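Hydrogenase maturation factor (PDB 3VTH) probably uses carbamoyl phosphate and ATP to carbamoylate the C-terminal cysteine of HypE during [NiFe]-hydrogenase maturation. Local coordinates at residues A[711-714]-A[715-719]. Sequence-based numbering, arbitrary orientation. Where two conformers were deposited one is given.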
loop_
_atom_site.group_PDB
_atom_site.type_symbol
_atom_site.label_atom_id
_atom_site.label_comp_id
_atom_site.label_asym_id
_atom_site.label_seq_id
_atom_site.Cartn_x
_atom_site.Cartn_y
_atom_site.Cartn_z
ATOM N N ARG A 711 15.693 8.050 7.429
ATOM C CA ARG A 711 16.142 9.403 7.117
ATOM C C ARG A 711 17.614 9.622 7.489
ATOM O O ARG A 711 18.385 10.164 6.712
ATOM C CB ARG A 711 15.251 10.453 7.801
ATOM C CG ARG A 711 15.750 11.892 7.625
ATOM C CD ARG A 711 14.893 12.910 8.358
ATOM N NE ARG A 711 15.021 12.814 9.810
ATOM C CZ ARG A 711 16.031 13.324 10.507
ATOM N NH1 ARG A 711 17.014 13.962 9.884
ATOM N NH2 ARG A 711 16.058 13.198 11.824
ATOM N N ARG A 712 18.000 9.192 8.680
ATOM C CA ARG A 712 19.350 9.412 9.161
ATOM C C ARG A 712 20.375 8.655 8.330
ATOM O O ARG A 712 21.441 9.178 8.037
ATOM C CB ARG A 712 19.428 9.010 10.627
ATOM C CG ARG A 712 18.960 10.097 11.543
ATOM C CD ARG A 712 20.212 10.799 11.974
ATOM N NE ARG A 712 19.993 12.048 12.651
ATOM C CZ ARG A 712 20.847 12.572 13.521
ATOM N NH1 ARG A 712 21.964 11.922 13.849
ATOM N NH2 ARG A 712 20.557 13.732 14.078
ATOM N N LEU A 713 20.035 7.430 7.938
ATOM C CA LEU A 713 20.937 6.620 7.132
ATOM C C LEU A 713 21.042 7.179 5.725
ATOM O O LEU A 713 22.139 7.294 5.200
ATOM C CB LEU A 713 20.495 5.149 7.126
ATOM C CG LEU A 713 21.497 4.038 6.824
ATOM C CD1 LEU A 713 22.876 4.230 7.465
ATOM C CD2 LEU A 713 20.867 2.706 7.270
ATOM N N ILE A 714 19.914 7.567 5.132
ATOM C CA ILE A 714 19.942 8.208 3.821
ATOM C C ILE A 714 20.794 9.486 3.866
ATOM O O ILE A 714 21.617 9.719 2.984
ATOM C CB ILE A 714 18.528 8.546 3.282
ATOM C CG1 ILE A 714 17.763 7.285 2.873
ATOM C CG2 ILE A 714 18.611 9.522 2.084
ATOM C CD1 ILE A 714 16.290 7.558 2.470
ATOM N N GLU A 715 20.601 10.309 4.893
ATOM C CA GLU A 715 21.370 11.550 5.018
ATOM C C GLU A 715 22.865 11.278 5.176
ATOM O O GLU A 715 23.675 11.828 4.422
ATOM C CB GLU A 715 20.860 12.399 6.177
ATOM C CG GLU A 715 19.471 13.033 5.935
ATOM C CD GLU A 715 18.918 13.732 7.175
ATOM O OE1 GLU A 715 19.622 13.789 8.205
ATOM O OE2 GLU A 715 17.790 14.244 7.121
ATOM N N LYS A 716 23.216 10.420 6.138
ATOM C CA LYS A 716 24.616 10.132 6.445
ATOM C C LYS A 716 25.370 9.544 5.240
ATOM O O LYS A 716 26.488 9.959 4.934
ATOM C CB LYS A 716 24.736 9.202 7.653
ATOM C CG LYS A 716 26.126 9.225 8.253
ATOM C CD LYS A 716 26.270 8.350 9.482
ATOM C CE LYS A 716 27.510 8.798 10.244
ATOM N NZ LYS A 716 27.974 7.774 11.208
ATOM N N LEU A 717 24.729 8.596 4.561
ATOM C CA LEU A 717 25.303 7.950 3.389
ATOM C C LEU A 717 25.425 8.924 2.225
ATOM O O LEU A 717 26.444 8.920 1.518
ATOM C CB LEU A 717 24.460 6.732 2.981
ATOM C CG LEU A 717 24.466 5.482 3.869
ATOM C CD1 LEU A 717 23.309 4.562 3.463
ATOM C CD2 LEU A 717 25.815 4.752 3.765
ATOM N N SER A 718 24.395 9.753 2.029
ATOM C CA SER A 718 24.409 10.778 0.977
ATOM C C SER A 718 25.524 11.792 1.183
ATOM O O SER A 718 26.170 12.204 0.222
ATOM C CB SER A 718 23.059 11.505 0.868
ATOM O OG SER A 718 22.078 10.661 0.284
ATOM N N LEU A 719 25.763 12.178 2.432
ATOM C CA LEU A 719 26.833 13.122 2.741
ATOM C C LEU A 719 28.215 12.532 2.457
ATOM O O LEU A 719 29.172 13.274 2.287
ATOM C CB LEU A 719 26.758 13.614 4.194
ATOM C CG LEU A 719 25.542 14.436 4.647
ATOM C CD1 LEU A 719 25.580 14.666 6.162
ATOM C CD2 LEU A 719 25.432 15.763 3.910
#
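Arg711 to Ile714 hand their carbonyl oxygens to the amides of Glu715 to Ser718, four successive i to i+4 bonds of one continuous helix; the first, Glu715 N to Arg711 O, measures 2.9 Å. Ile714 O takes a second donor, Ser718 OG at 2.9 Å, which reaches it from the face of the carbonyl plane opposite to Ser718 N; with OG anti to its own carbonyl carbon (chi1 -73°), the hydroxyl folds back on the preceding turn. One turn separates Arg711 from Glu715, joined by a salt bridge in one of two modelled conformers of the arginine, where Arg711 NH1 gives Glu715 OE2 a 2.9 Å bond on the syn side of the carboxylate. The oxygen lies at the guanidinium edge, close to its plane, although the two flat groups are turned 59° apart. In this conformer the arginine chain bends at chi3 (69°), bringing NH1 round to Glu715 OE2. At Glu715 a glutamine would probably cost the salt bridge, leaving the Arg711 guanidinium without its opposite charge. Helix 707-719 is the crossover of a beta-alpha-beta unit between parallel strands 696-700 and 723-726, in the second subdomain of the Kae1-like carbamoyltransferase domain. On its buried side Leu713 and Leu717 lie side by side and point the same way, Leu713 CG 3.9 Å from Leu717 CD1, Leu713 packed against Leu699 and Leu717 against Val697, with helix 666-692 also touching both. Arg712 and Lys716 turn their charged ends to other partners, Arg712 to Glu632 in a salt bridge and Lys716 to Asn679 and the ring of Tyr682.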